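Local atomic coordinates of glutathione S-transferase (Agrobacterium tumefaciens, PDB entry 2YCD), a protein that probably conjugates glutathione to electrophilic compounds such as herbicides for detoxification, as a glutathione S-transferase of a novel bacterial class. Residues Ala41-Gln47 with His97-Leu101; Asn128-Trp133 with Arg145-Lys150; Leu164-Leu170 with Tyr203-Gly207. One frame throughout, in Å; residues are numbered along the deposited sequence. Where two conformers were deposited one is given.

Contact 1: Ala41-Gln47 with His97-Leu101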
ATOM      1  N   ALA A  41      -6.306  -1.675  16.234  1.00  7.32           N
ATOM      2  CA  ALA A  41      -7.655  -1.627  15.684  1.00  8.19           C
ATOM      3  C   ALA A  41      -8.632  -2.477  16.500  1.00  8.12           C
ATOM      4  O   ALA A  41      -9.760  -2.041  16.801  1.00  8.41           O
ATOM      5  CB  ALA A  41      -7.653  -2.060  14.213  1.00  7.70           C
ATOM      6  N   LEU A  42      -8.232  -3.706  16.823  1.00  8.38           N
ATOM      7  CA  LEU A  42      -9.086  -4.575  17.653  1.00  8.44           C
ATOM      8  C   LEU A  42      -9.391  -3.944  19.010  1.00  7.90           C
ATOM      9  O   LEU A  42     -10.530  -3.999  19.480  1.00  9.33           O
ATOM     10  CB  LEU A  42      -8.449  -5.961  17.814  1.00  7.90           C
ATOM     11  CG  LEU A  42      -8.347  -6.765  16.508  1.00  8.56           C
ATOM     12  CD1 LEU A  42      -7.336  -7.898  16.623  1.00 10.67           C
ATOM     13  CD2 LEU A  42      -9.721  -7.303  16.086  1.00  9.56           C
ATOM     14  N   GLU A  43      -8.390  -3.336  19.634  1.00  8.75           N
ATOM     15  CA  GLU A  43      -8.629  -2.679  20.919  1.00  9.03           C
ATOM     16  C   GLU A  43      -9.533  -1.446  20.812  1.00  8.76           C
ATOM     17  O   GLU A  43     -10.353  -1.207  21.710  1.00 10.93           O
ATOM     18  CB  GLU A  43      -7.304  -2.348  21.599  1.00  9.40           C
ATOM     19  CG  GLU A  43      -6.551  -3.595  22.121  1.00  7.70           C
ATOM     20  CD  GLU A  43      -7.267  -4.266  23.282  1.00 11.28           C
ATOM     21  OE1 GLU A  43      -8.228  -3.692  23.824  1.00 12.27           O
ATOM     22  OE2 GLU A  43      -6.845  -5.383  23.652  1.00 15.92           O
ATOM     23  N   GLU A  44      -9.425  -0.695  19.719  1.00  9.87           N
ATOM     24  CA  GLU A  44     -10.286   0.484  19.524  1.00  9.28           C
ATOM     25  C   GLU A  44     -11.751   0.081  19.411  1.00 11.31           C
ATOM     26  O   GLU A  44     -12.620   0.792  19.911  1.00 13.37           O
ATOM     27  CB  GLU A  44      -9.862   1.305  18.287  1.00  9.20           C
ATOM     28  CG  GLU A  44      -8.564   2.092  18.476  1.00  8.59           C
ATOM     29  CD  GLU A  44      -8.719   3.382  19.284  1.00 10.56           C
ATOM     30  OE1 GLU A  44      -9.869   3.847  19.488  1.00 12.84           O
ATOM     31  OE2 GLU A  44      -7.680   3.920  19.701  1.00  9.36           O
ATOM     32  N   VAL A  45     -12.022  -1.055  18.772  1.00 10.87           N
ATOM     33  CA  VAL A  45     -13.413  -1.481  18.593  1.00 11.53           C
ATOM     34  C   VAL A  45     -13.897  -2.404  19.724  1.00 12.60           C
ATOM     35  O   VAL A  45     -15.082  -2.760  19.769  1.00 14.99           O
ATOM     36  CB  VAL A  45     -13.676  -2.112  17.193  1.00 11.14           C
ATOM     37  CG1 VAL A  45     -13.243  -1.148  16.072  1.00 14.46           C
ATOM     38  CG2 VAL A  45     -12.985  -3.466  17.039  1.00 10.88           C
ATOM     39  N   GLY A  46     -13.009  -2.770  20.648  1.00 11.81           N
ATOM     40  CA  GLY A  46     -13.389  -3.587  21.790  1.00 12.74           C
ATOM     41  C   GLY A  46     -13.633  -5.042  21.419  1.00 17.18           C
ATOM     42  O   GLY A  46     -14.483  -5.709  22.006  1.00 18.74           O
ATOM     43  N   GLN A  47     -12.886  -5.546  20.443  1.00 12.15           N
ATOM     44  CA  GLN A  47     -12.985  -6.953  20.044  1.00 10.85           C
ATOM     45  C   GLN A  47     -11.888  -7.811  20.692  1.00 12.21           C
ATOM     46  O   GLN A  47     -10.712  -7.665  20.357  1.00 13.64           O
ATOM     47  CB  GLN A  47     -12.880  -7.068  18.524  1.00 12.12           C
ATOM     48  CG  GLN A  47     -12.778  -8.502  18.027  1.00 11.64           C
ATOM     49  CD  GLN A  47     -14.049  -9.269  18.273  1.00 13.91           C
ATOM     50  OE1 GLN A  47     -15.109  -8.896  17.769  1.00 16.90           O
ATOM     51  NE2 GLN A  47     -13.960 -10.333  19.070  1.00 14.50           N
ATOM     52  N   HIS A  97     -17.176  -3.002  12.482  1.00 20.68           N
ATOM     53  CA  HIS A  97     -17.394  -2.436  13.801  1.00 20.80           C
ATOM     54  C   HIS A  97     -17.601  -0.936  13.640  1.00 24.09           C
ATOM     55  O   HIS A  97     -17.471  -0.404  12.536  1.00 34.93           O
ATOM     56  CB  HIS A  97     -16.178  -2.700  14.703  1.00 19.53           C
ATOM     57  CG  HIS A  97     -15.909  -4.149  14.958  1.00 19.72           C
ATOM     58  ND1 HIS A  97     -16.388  -4.811  16.071  1.00 30.85           N
ATOM     59  CD2 HIS A  97     -15.201  -5.064  14.255  1.00 24.81           C
ATOM     60  CE1 HIS A  97     -15.989  -6.069  16.038  1.00 29.50           C
ATOM     61  NE2 HIS A  97     -15.268  -6.250  14.946  1.00 35.87           N
ATOM     62  N   SER A  98     -17.931  -0.241  14.723  1.00 23.44           N
ATOM     63  CA  SER A  98     -18.051   1.209  14.664  0.50 22.30           C
ATOM     64  C   SER A  98     -16.851   1.869  15.342  1.00 20.35           C
ATOM     65  O   SER A  98     -16.248   1.290  16.246  1.00 27.00           O
ATOM     66  CB  SER A  98     -19.354   1.676  15.318  0.50 30.22           C
ATOM     67  OG  SER A  98     -19.324   1.457  16.717  0.50 24.90           O
ATOM     68  N   GLY A  99     -16.501   3.074  14.887  1.00 20.50           N
ATOM     69  CA  GLY A  99     -15.456   3.842  15.536  1.00 23.54           C
ATOM     70  C   GLY A  99     -14.143   4.012  14.795  1.00 22.72           C
ATOM     71  O   GLY A  99     -13.248   4.712  15.280  1.00 26.29           O
ATOM     72  N   LEU A 100     -14.012   3.382  13.634  1.00 14.63           N
ATOM     73  CA  LEU A 100     -12.778   3.495  12.851  1.00 12.38           C
ATOM     74  C   LEU A 100     -12.976   4.024  11.425  1.00 11.80           C
ATOM     75  O   LEU A 100     -12.003   4.394  10.763  1.00 11.66           O
ATOM     76  CB  LEU A 100     -12.045   2.150  12.805  1.00 10.26           C
ATOM     77  CG  LEU A 100     -11.391   1.704  14.127  1.00 12.31           C
ATOM     78  CD1 LEU A 100     -10.677   0.378  13.973  1.00 13.53           C
ATOM     79  CD2 LEU A 100     -10.433   2.763  14.652  1.00 13.24           C
ATOM     80  N   LEU A 101     -14.220   4.029  10.944  1.00 13.92           N
ATOM     81  CA  LEU A 101     -14.554   4.621   9.648  1.00 15.02           C
ATOM     82  C   LEU A 101     -15.814   5.455   9.823  1.00 18.52           C
ATOM     83  O   LEU A 101     -16.746   5.032  10.504  1.00 21.16           O
ATOM     84  CB  LEU A 101     -14.771   3.531   8.594  1.00 16.53           C
ATOM     85  CG  LEU A 101     -13.547   2.830   8.003  1.00 20.25           C
ATOM     86  CD1 LEU A 101     -13.968   1.721   7.044  1.00 23.30           C
ATOM     87  CD2 LEU A 101     -12.602   3.816   7.299  1.00 22.13           C
TER
HETATM   88  O   HOH W   1     -12.330   4.295  17.988  1.00 20.05           O
HETATM   89  O   HOH W   2     -13.766   2.202  17.531  1.00 34.45           O

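Contact 2: Asn128-Trp133 with Arg145-Lys150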
ATOM      1  N   ASN A 128      12.621   3.132   2.583  1.00 12.24           N
ATOM      2  CA  ASN A 128      13.782   3.318   1.710  1.00 12.93           C
ATOM      3  C   ASN A 128      14.938   3.887   2.533  1.00 12.82           C
ATOM      4  O   ASN A 128      16.092   3.487   2.362  1.00 15.35           O
ATOM      5  CB  ASN A 128      13.460   4.208   0.498  1.00 12.24           C
ATOM      6  CG  ASN A 128      12.610   3.499  -0.537  1.00 15.98           C
ATOM      7  OD1 ASN A 128      12.488   2.274  -0.529  1.00 18.52           O
ATOM      8  ND2 ASN A 128      12.012   4.274  -1.426  1.00 17.80           N
ATOM      9  N   PHE A 129      14.608   4.779   3.458  1.00 11.97           N
ATOM     10  CA  PHE A 129      15.591   5.346   4.372  1.00 11.24           C
ATOM     11  C   PHE A 129      16.067   4.378   5.444  1.00 12.50           C
ATOM     12  O   PHE A 129      17.280   4.186   5.614  1.00 12.08           O
ATOM     13  CB  PHE A 129      15.047   6.623   5.016  1.00 11.46           C
ATOM     14  CG  PHE A 129      15.903   7.144   6.138  1.00 13.51           C
ATOM     15  CD1 PHE A 129      17.075   7.846   5.876  1.00 16.49           C
ATOM     16  CD2 PHE A 129      15.539   6.919   7.447  1.00 15.65           C
ATOM     17  CE1 PHE A 129      17.866   8.322   6.918  1.00 19.11           C
ATOM     18  CE2 PHE A 129      16.325   7.376   8.491  1.00 17.00           C
ATOM     19  CZ  PHE A 129      17.488   8.081   8.221  1.00 20.56           C
ATOM     20  N   THR A 130      15.148   3.752   6.171  1.00 12.59           N
ATOM     21  CA  THR A 130      15.572   2.909   7.294  1.00 11.60           C
ATOM     22  C   THR A 130      16.313   1.650   6.830  1.00 15.27           C
ATOM     23  O   THR A 130      17.169   1.129   7.555  1.00 14.83           O
ATOM     24  CB  THR A 130      14.398   2.554   8.241  1.00 16.67           C
ATOM     25  OG1 THR A 130      13.430   1.786   7.526  1.00 19.17           O
ATOM     26  CG2 THR A 130      13.757   3.818   8.790  1.00 14.75           C
ATOM     27  N   THR A 131      16.018   1.179   5.622  1.00 16.70           N
ATOM     28  CA  THR A 131      16.716   0.029   5.064  1.00 14.16           C
ATOM     29  C   THR A 131      18.205   0.342   4.864  1.00 17.74           C
ATOM     30  O   THR A 131      19.075  -0.443   5.270  1.00 17.05           O
ATOM     31  CB  THR A 131      16.084  -0.426   3.740  1.00 20.90           C
ATOM     32  OG1 THR A 131      14.792  -0.990   4.009  1.00 24.04           O
ATOM     33  CG2 THR A 131      16.956  -1.488   3.052  1.00 23.91           C
ATOM     34  N   VAL A 132      18.499   1.484   4.245  1.00 15.21           N
ATOM     35  CA  VAL A 132      19.877   1.925   4.076  1.00 16.08           C
ATOM     36  C   VAL A 132      20.505   2.208   5.439  1.00 15.82           C
ATOM     37  O   VAL A 132      21.625   1.765   5.727  1.00 15.88           O
ATOM     38  CB  VAL A 132      19.959   3.188   3.194  1.00 16.67           C
ATOM     39  CG1 VAL A 132      21.420   3.643   3.062  1.00 20.32           C
ATOM     40  CG2 VAL A 132      19.357   2.917   1.820  1.00 24.82           C
ATOM     41  N   TRP A 133      19.774   2.928   6.281  1.00 14.31           N
ATOM     42  CA  TRP A 133      20.298   3.391   7.554  1.00 16.07           C
ATOM     43  C   TRP A 133      20.706   2.226   8.449  1.00 15.97           C
ATOM     44  O   TRP A 133      21.775   2.262   9.062  1.00 19.24           O
ATOM     45  CB  TRP A 133      19.269   4.284   8.249  1.00 17.02           C
ATOM     46  CG  TRP A 133      19.705   4.830   9.566  1.00 18.56           C
ATOM     47  CD1 TRP A 133      20.918   5.374   9.876  1.00 22.41           C
ATOM     48  CD2 TRP A 133      18.924   4.878  10.756  1.00 20.83           C
ATOM     49  NE1 TRP A 133      20.934   5.765  11.196  1.00 23.54           N
ATOM     50  CE2 TRP A 133      19.720   5.469  11.758  1.00 20.16           C
ATOM     51  CE3 TRP A 133      17.624   4.479  11.074  1.00 23.86           C
ATOM     52  CZ2 TRP A 133      19.254   5.665  13.062  1.00 21.08           C
ATOM     53  CZ3 TRP A 133      17.166   4.675  12.366  1.00 29.42           C
ATOM     54  CH2 TRP A 133      17.980   5.261  13.342  1.00 25.15           C
ATOM     55  N   ARG A 145      24.065   6.903  -0.165  1.00 30.20           N
ATOM     56  CA  ARG A 145      22.723   6.384  -0.438  1.00 24.95           C
ATOM     57  C   ARG A 145      21.786   6.830   0.687  1.00 25.16           C
ATOM     58  O   ARG A 145      20.593   7.091   0.485  1.00 21.90           O
ATOM     59  CB  ARG A 145      22.765   4.860  -0.514  1.00 32.62           C
ATOM     60  CG  ARG A 145      21.684   4.213  -1.373  1.00 35.28           C
ATOM     61  CD  ARG A 145      21.850   2.692  -1.387  1.00 43.92           C
ATOM     62  NE  ARG A 145      23.225   2.298  -1.686  1.00 59.85           N
ATOM     63  CZ  ARG A 145      23.768   1.129  -1.349  1.00 71.10           C
ATOM     64  NH1 ARG A 145      23.056   0.223  -0.693  1.00 56.84           N
ATOM     65  NH2 ARG A 145      25.030   0.863  -1.667  1.00 65.96           N
ATOM     66  N   LEU A 146      22.345   6.910   1.885  1.00 20.64           N
ATOM     67  CA  LEU A 146      21.628   7.428   3.031  1.00 15.28           C
ATOM     68  C   LEU A 146      21.186   8.876   2.797  1.00 27.08           C
ATOM     69  O   LEU A 146      20.032   9.238   3.045  1.00 16.89           O
ATOM     70  CB  LEU A 146      22.508   7.328   4.284  1.00 17.76           C
ATOM     71  CG  LEU A 146      21.849   7.602   5.636  1.00 24.67           C
ATOM     72  CD1 LEU A 146      20.772   6.579   5.921  1.00 20.84           C
ATOM     73  CD2 LEU A 146      22.893   7.580   6.739  1.00 27.85           C
ATOM     74  N   ALA A 147      22.099   9.708   2.306  1.00 22.32           N
ATOM     75  CA  ALA A 147      21.761  11.111   2.088  1.00 24.76           C
ATOM     76  C   ALA A 147      20.627  11.258   1.076  1.00 20.02           C
ATOM     77  O   ALA A 147      19.725  12.080   1.268  1.00 18.74           O
ATOM     78  CB  ALA A 147      22.994  11.911   1.655  1.00 28.47           C
ATOM     79  N   ARG A 148      20.661  10.453   0.021  1.00 17.76           N
ATOM     80  CA  ARG A 148      19.627  10.516  -1.009  1.00 20.81           C
ATOM     81  C   ARG A 148      18.262  10.112  -0.475  1.00 18.08           C
ATOM     82  O   ARG A 148      17.274  10.821  -0.679  1.00 20.05           O
ATOM     83  CB  ARG A 148      20.000   9.659  -2.216  1.00 24.38           C
ATOM     84  CG  ARG A 148      21.243  10.161  -2.925  1.00 31.50           C
ATOM     85  CD  ARG A 148      21.507   9.418  -4.215  1.00 57.94           C
ATOM     86  NE  ARG A 148      22.698   9.933  -4.886  1.00 65.97           N
ATOM     87  CZ  ARG A 148      23.116   9.530  -6.081  1.00 68.24           C
ATOM     88  NH1 ARG A 148      22.435   8.601  -6.742  1.00 61.72           N
ATOM     89  NH2 ARG A 148      24.214  10.053  -6.616  1.00 68.11           N
ATOM     90  N   THR A 149      18.195   8.975   0.210  1.00 16.68           N
ATOM     91  CA  THR A 149      16.904   8.530   0.740  1.00 16.36           C
ATOM     92  C   THR A 149      16.424   9.483   1.826  1.00 14.96           C
ATOM     93  O   THR A 149      15.229   9.733   1.955  1.00 14.31           O
ATOM     94  CB  THR A 149      16.945   7.086   1.278  1.00 14.15           C
ATOM     95  OG1 THR A 149      17.919   6.981   2.324  1.00 14.94           O
ATOM     96  CG2 THR A 149      17.288   6.103   0.170  1.00 19.61           C
ATOM     97  N   LYS A 150      17.347  10.043   2.605  1.00 14.52           N
ATOM     98  CA  LYS A 150      16.949  10.998   3.634  1.00 12.14           C
ATOM     99  C   LYS A 150      16.329  12.253   3.018  1.00 14.91           C
ATOM    100  O   LYS A 150      15.325  12.777   3.518  1.00 14.67           O
ATOM    101  CB  LYS A 150      18.124  11.363   4.563  1.00 16.94           C
ATOM    102  CG  LYS A 150      17.701  12.147   5.811  1.00 17.50           C
ATOM    103  CD  LYS A 150      18.894  12.541   6.675  1.00 25.89           C
ATOM    104  CE  LYS A 150      18.421  13.262   7.931  1.00 34.10           C
ATOM    105  NZ  LYS A 150      19.542  13.581   8.859  1.00 58.43           N
TER

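Contact 3: Leu164-Leu170 with Tyr203-Gly207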
ATOM      1  N   LEU A 164      -1.198  18.439   7.272  1.00 12.86           N
ATOM      2  CA  LEU A 164      -1.849  18.183   8.542  1.00 13.91           C
ATOM      3  C   LEU A 164      -2.187  19.483   9.271  1.00 15.42           C
ATOM      4  O   LEU A 164      -3.230  19.580   9.899  1.00 15.37           O
ATOM      5  CB  LEU A 164      -0.992  17.266   9.434  1.00 15.08           C
ATOM      6  CG  LEU A 164      -1.622  16.838  10.761  1.00 13.28           C
ATOM      7  CD1 LEU A 164      -2.749  15.810  10.539  1.00 15.26           C
ATOM      8  CD2 LEU A 164      -0.561  16.289  11.712  1.00 19.02           C
ATOM      9  N   GLY A 165      -1.306  20.474   9.195  1.00 13.83           N
ATOM     10  CA  GLY A 165      -1.561  21.731   9.899  1.00 15.13           C
ATOM     11  C   GLY A 165      -1.886  21.505  11.369  1.00 13.49           C
ATOM     12  O   GLY A 165      -1.114  20.845  12.074  1.00 14.28           O
ATOM     13  N   ASP A 166      -3.025  22.040  11.820  1.00 16.09           N
ATOM     14  CA  ASP A 166      -3.462  21.903  13.204  1.00 15.52           C
ATOM     15  C   ASP A 166      -4.552  20.837  13.391  1.00 15.16           C
ATOM     16  O   ASP A 166      -5.211  20.791  14.432  1.00 19.59           O
ATOM     17  CB  ASP A 166      -3.971  23.263  13.723  1.00 18.97           C
ATOM     18  CG  ASP A 166      -4.218  23.265  15.218  1.00 22.21           C
ATOM     19  OD1 ASP A 166      -3.305  22.885  15.972  1.00 21.01           O
ATOM     20  OD2 ASP A 166      -5.331  23.644  15.646  1.00 31.66           O
ATOM     21  N   ARG A 167      -4.734  19.965  12.407  1.00 16.19           N
ATOM     22  CA  ARG A 167      -5.742  18.909  12.533  1.00 16.60           C
ATOM     23  C   ARG A 167      -5.377  17.960  13.674  1.00 14.04           C
ATOM     24  O   ARG A 167      -4.201  17.604  13.830  1.00 14.99           O
ATOM     25  CB  ARG A 167      -5.837  18.103  11.232  1.00 16.29           C
ATOM     26  CG  ARG A 167      -6.343  18.873  10.005  1.00 17.53           C
ATOM     27  CD  ARG A 167      -6.122  18.069   8.730  1.00 17.02           C
ATOM     28  NE  ARG A 167      -6.535  18.800   7.533  1.00 26.27           N
ATOM     29  CZ  ARG A 167      -7.613  18.510   6.811  1.00 39.20           C
ATOM     30  NH1 ARG A 167      -8.391  17.489   7.148  1.00 29.95           N
ATOM     31  NH2 ARG A 167      -7.910  19.236   5.741  1.00 37.03           N
ATOM     32  N   GLU A 168      -6.380  17.532  14.449  1.00 13.53           N
ATOM     33  CA  GLU A 168      -6.153  16.525  15.476  1.00 14.45           C
ATOM     34  C   GLU A 168      -5.809  15.184  14.809  1.00 11.55           C
ATOM     35  O   GLU A 168      -4.840  14.541  15.198  1.00 11.89           O
ATOM     36  CB  GLU A 168      -7.384  16.369  16.377  1.00 15.67           C
ATOM     37  CG  GLU A 168      -7.105  15.558  17.635  1.00 17.27           C
ATOM     38  CD  GLU A 168      -8.345  15.342  18.491  1.00 22.77           C
ATOM     39  OE1 GLU A 168      -9.436  15.786  18.087  1.00 23.35           O
ATOM     40  OE2 GLU A 168      -8.218  14.712  19.558  1.00 30.45           O
ATOM     41  N   TRP A 169      -6.598  14.818  13.799  1.00 12.55           N
ATOM     42  CA  TRP A 169      -6.452  13.542  13.087  1.00 11.21           C
ATOM     43  C   TRP A 169      -6.494  13.808  11.591  1.00 14.45           C
ATOM     44  O   TRP A 169      -6.778  14.927  11.158  1.00 15.10           O
ATOM     45  CB  TRP A 169      -7.550  12.557  13.508  1.00 10.97           C
ATOM     46  CG  TRP A 169      -7.650  12.370  15.007  1.00 11.91           C
ATOM     47  CD1 TRP A 169      -8.689  12.756  15.812  1.00 11.89           C
ATOM     48  CD2 TRP A 169      -6.675  11.765  15.871  1.00 10.50           C
ATOM     49  NE1 TRP A 169      -8.417  12.420  17.114  1.00 10.63           N
ATOM     50  CE2 TRP A 169      -7.186  11.821  17.180  1.00 10.06           C
ATOM     51  CE3 TRP A 169      -5.419  11.177  15.665  1.00 10.38           C
ATOM     52  CZ2 TRP A 169      -6.499  11.309  18.279  1.00 13.59           C
ATOM     53  CZ3 TRP A 169      -4.723  10.678  16.764  1.00 11.96           C
ATOM     54  CH2 TRP A 169      -5.270  10.750  18.054  1.00 12.89           C
ATOM     55  N   LEU A 170      -6.202  12.790  10.789  1.00 11.54           N
ATOM     56  CA  LEU A 170      -6.147  12.979   9.335  1.00 15.20           C
ATOM     57  C   LEU A 170      -7.488  13.357   8.689  1.00 14.05           C
ATOM     58  O   LEU A 170      -7.508  14.193   7.774  1.00 20.36           O
ATOM     59  CB  LEU A 170      -5.560  11.740   8.650  1.00 12.98           C
ATOM     60  CG  LEU A 170      -4.069  11.459   8.906  1.00 11.76           C
ATOM     61  CD1 LEU A 170      -3.762  10.026   8.520  1.00 11.29           C
ATOM     62  CD2 LEU A 170      -3.126  12.419   8.193  1.00 14.50           C
ATOM     63  N   TYR A 203       1.268  14.596  16.729  1.00 10.41           N
ATOM     64  CA  TYR A 203       0.276  13.684  16.152  1.00  9.96           C
ATOM     65  C   TYR A 203       0.542  12.231  16.593  1.00 10.13           C
ATOM     66  O   TYR A 203      -0.346  11.553  17.099  1.00 10.08           O
ATOM     67  CB  TYR A 203       0.302  13.850  14.628  1.00 11.10           C
ATOM     68  CG  TYR A 203      -0.497  12.832  13.831  1.00  9.98           C
ATOM     69  CD1 TYR A 203      -1.879  12.809  13.872  1.00  9.26           C
ATOM     70  CD2 TYR A 203       0.152  11.899  13.027  1.00  9.61           C
ATOM     71  CE1 TYR A 203      -2.611  11.885  13.133  1.00 10.25           C
ATOM     72  CE2 TYR A 203      -0.557  10.981  12.276  1.00  9.06           C
ATOM     73  CZ  TYR A 203      -1.931  10.965  12.328  1.00  8.50           C
ATOM     74  OH  TYR A 203      -2.632  10.027  11.604  1.00  9.25           O
ATOM     75  N   VAL A 204       1.779  11.783  16.447  1.00  9.83           N
ATOM     76  CA  VAL A 204       2.152  10.440  16.895  1.00  9.83           C
ATOM     77  C   VAL A 204       1.884  10.289  18.400  1.00 10.53           C
ATOM     78  O   VAL A 204       1.318   9.284  18.836  1.00 10.20           O
ATOM     79  CB  VAL A 204       3.622  10.166  16.582  1.00  9.49           C
ATOM     80  CG1 VAL A 204       4.106   8.902  17.304  1.00 11.04           C
ATOM     81  CG2 VAL A 204       3.813  10.034  15.074  1.00 11.72           C
ATOM     82  N   GLU A 205       2.278  11.286  19.195  1.00 11.56           N
ATOM     83  CA  GLU A 205       2.038  11.224  20.633  1.00 10.91           C
ATOM     84  C   GLU A 205       0.547  11.204  20.980  1.00  9.62           C
ATOM     85  O   GLU A 205       0.136  10.510  21.930  1.00 10.93           O
ATOM     86  CB  GLU A 205       2.773  12.343  21.393  1.00 12.73           C
ATOM     87  CG  GLU A 205       4.306  12.232  21.333  1.00 16.78           C
ATOM     88  CD  GLU A 205       4.846  10.909  21.863  1.00 39.71           C
ATOM     89  OE1 GLU A 205       4.218  10.319  22.766  1.00 38.80           O
ATOM     90  OE2 GLU A 205       5.908  10.459  21.377  1.00 33.84           O
ATOM     91  N   ARG A 206      -0.276  11.926  20.222  1.00 11.34           N
ATOM     92  CA  ARG A 206      -1.725  11.893  20.450  1.00 11.34           C
ATOM     93  C   ARG A 206      -2.282  10.469  20.294  1.00  9.58           C
ATOM     94  O   ARG A 206      -3.153  10.031  21.058  1.00 10.59           O
ATOM     95  CB  ARG A 206      -2.459  12.840  19.495  1.00 14.64           C
ATOM     96  CG  ARG A 206      -2.412  14.300  19.925  1.00 22.61           C
ATOM     97  CD  ARG A 206      -3.493  15.132  19.231  1.00 23.15           C
ATOM     98  NE  ARG A 206      -3.292  15.223  17.797  1.00 21.55           N
ATOM     99  CZ  ARG A 206      -2.406  16.019  17.218  1.00 18.64           C
ATOM    100  NH1 ARG A 206      -1.611  16.793  17.960  1.00 16.63           N
ATOM    101  NH2 ARG A 206      -2.310  16.045  15.903  1.00 20.88           N
ATOM    102  N   GLY A 207      -1.790   9.751  19.283  1.00 10.62           N
ATOM    103  CA  GLY A 207      -2.210   8.371  19.083  1.00  9.94           C
ATOM    104  C   GLY A 207      -1.720   7.447  20.201  1.00  8.51           C
ATOM    105  O   GLY A 207      -2.470   6.607  20.699  1.00  9.77           O
TER

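Contact 1: Ala41-Gln47 with His97-Leu101
His97 meets the C-terminal end of helix 35-45 through Val45 and Gln47. That end is closed by a Schellman motif in the thioredoxin-like N-terminal domain of the GST fold: Gln47 N bonds to Leu42 O and Gly46 N more weakly to Glu43 O, with Gly46 at positive phi as the C-prime residue. Segment 97-101 opens the connection from helix 86-96 to helix 105-135. The His97 ring has Val45 CG2 over one face, 3.8 Å from the ring centroid and 14° off the normal, which qualifies as a CH-pi contact. Val45 places that methyl between its backbone N and carbonyl carbon, while CG1, anti to the carbonyl carbon, touches His97 CB. At the edge of the ring, near its plane, Gln47 OE1 lies 3.4 Å from His97 CE1, with amide and ring planes 67° apart. Ser98 contributes its backbone: a water 2.9 Å from Ser98 O also sits beside Glu44 O, the latter bond being weak. At the positive phi of Gly99 a CB would press on the carbonyl O of Ser98; Gly99 O reaches Glu44 OE1 through a second water, 2.9 Å from each. Both waters have other acceptors competing for their protons. Glu44 OE2 forms a salt bridge to Arg210 and accepts a hydrogen bond from Trp40 NE1. Leu100, buried, then lies against the helix: CD2 is 4.0 Å from Glu44 CB, and CD1 touches both Ala41 CB at 3.9 Å and Val45 CG1 at 3.6 Å.

Contact 2: Asn128-Trp133 with Arg145-Lys150
Phe129 and Val132 carry the tight half of this contact, packing against Leu146 and Thr149. Leu146 CD1 touches two aromatic residues, 3.5 Å from Phe129 CE1 and 3.6 Å from Trp133 CB, and it meets both rings obliquely. Phe129 reaches it with CG anti to the backbone N (chi1 170°), and the indole of Trp133, turned likewise, has Phe129 CZ over one face. One turn on, Val132 CG1 rests on the opposing backbone, 3.6 Å from Leu146 N, while CG2 touches the aliphatic part of Arg145. Thr149 allows the closest backbone approach, its CA only 5.0 Å from that of Phe129: the small side chain sets OG1 3.5 Å from Phe129 CA and near the edge of the ring, and the methyl CG2 3.6 Å from Asn128 O. The two segments form an antiparallel helical pair of the all-helical C-terminal GST domain, helices 105-135 and 142-164, with local axes 8.6 Å apart and crossing at -162°. Toward the exposed margins the packing thins. Lys150 touches Phe129 CE1 with its CB at 3.9 Å, and its extended chain runs beside the Phe129 side chain in the same direction. On another margin Asn128 packs on Asn128 of the second subunit, and Arg148 NH1 forms a salt bridge with Glu139 OE2 of that subunit. The guanidinium of Arg145 forms a salt bridge to Glu136 of its own chain through NH1.

Contact 3: Leu164-Leu170 with Tyr203-Gly207
NE and NH2 of Arg206 both donate to one acceptor, Glu168 O, at 3.1 Å and 3.0 Å. The NE donor is in the carbonyl plane on a lone pair, whereas NH2 is tilted 35° from that plane; both bonds are bent, near 145° at the hydrogen. A bend at chi3 (-65°) folds the guanidinium back over Tyr203 CA. The same carbonyl oxygen lies at the edge of the Tyr203 ring, 3.7 Å from CD1. Around this polar point, Trp169 CE3 meets Tyr203 CE1 obliquely at 3.8 Å and Leu164 CD2 touches Tyr203 CB. Leu170, crossing Tyr203 at about a right angle, meets Tyr203 OH with CG and, at 3.3 Å, CD1. Arg206 O sits at the indole edge, in its plane, 3.7 Å from Trp169 CH2. Farther out, Asp178 OD1 on helix 176-185 accepts from both Tyr203 OH and Leu170 N, while Phe174 packs edge-to-face with Trp169. A type II' turn from Leu164 to Arg167 leads out of helix 142-164. Arg206 thus bonds to a main-chain oxygen and not to the Glu168 carboxylate, whose OE2 is 5.3 Å from NE; its positive charge probably strengthens those bonds, and the carboxylate may add a longer-range attraction.

The three contacts follow one another along the chain. Contact 1 packs helix 35-45 of the thioredoxin-like domain against the connection into helix 105-135; contact 2 pairs the far part of that long helix with helix 142-164; contact 3 holds the loop after helix 142-164 to helix 198-208. Contacts 1 and 2 lie on opposite sides of the chain's centre, their centres 35 Å apart. Contacts 1 and 3 approach to about 6 Å between nearest atoms, with Phe174 touching both Glu44 and Trp169. Contacts 2 and 3 belong to the helical domain, centres 26 Å apart. None of their residues lines the ligand pocket, the nearest side chains lying about 10 to 14 Å from a bound ligand, and only contact 2 reaches the second subunit.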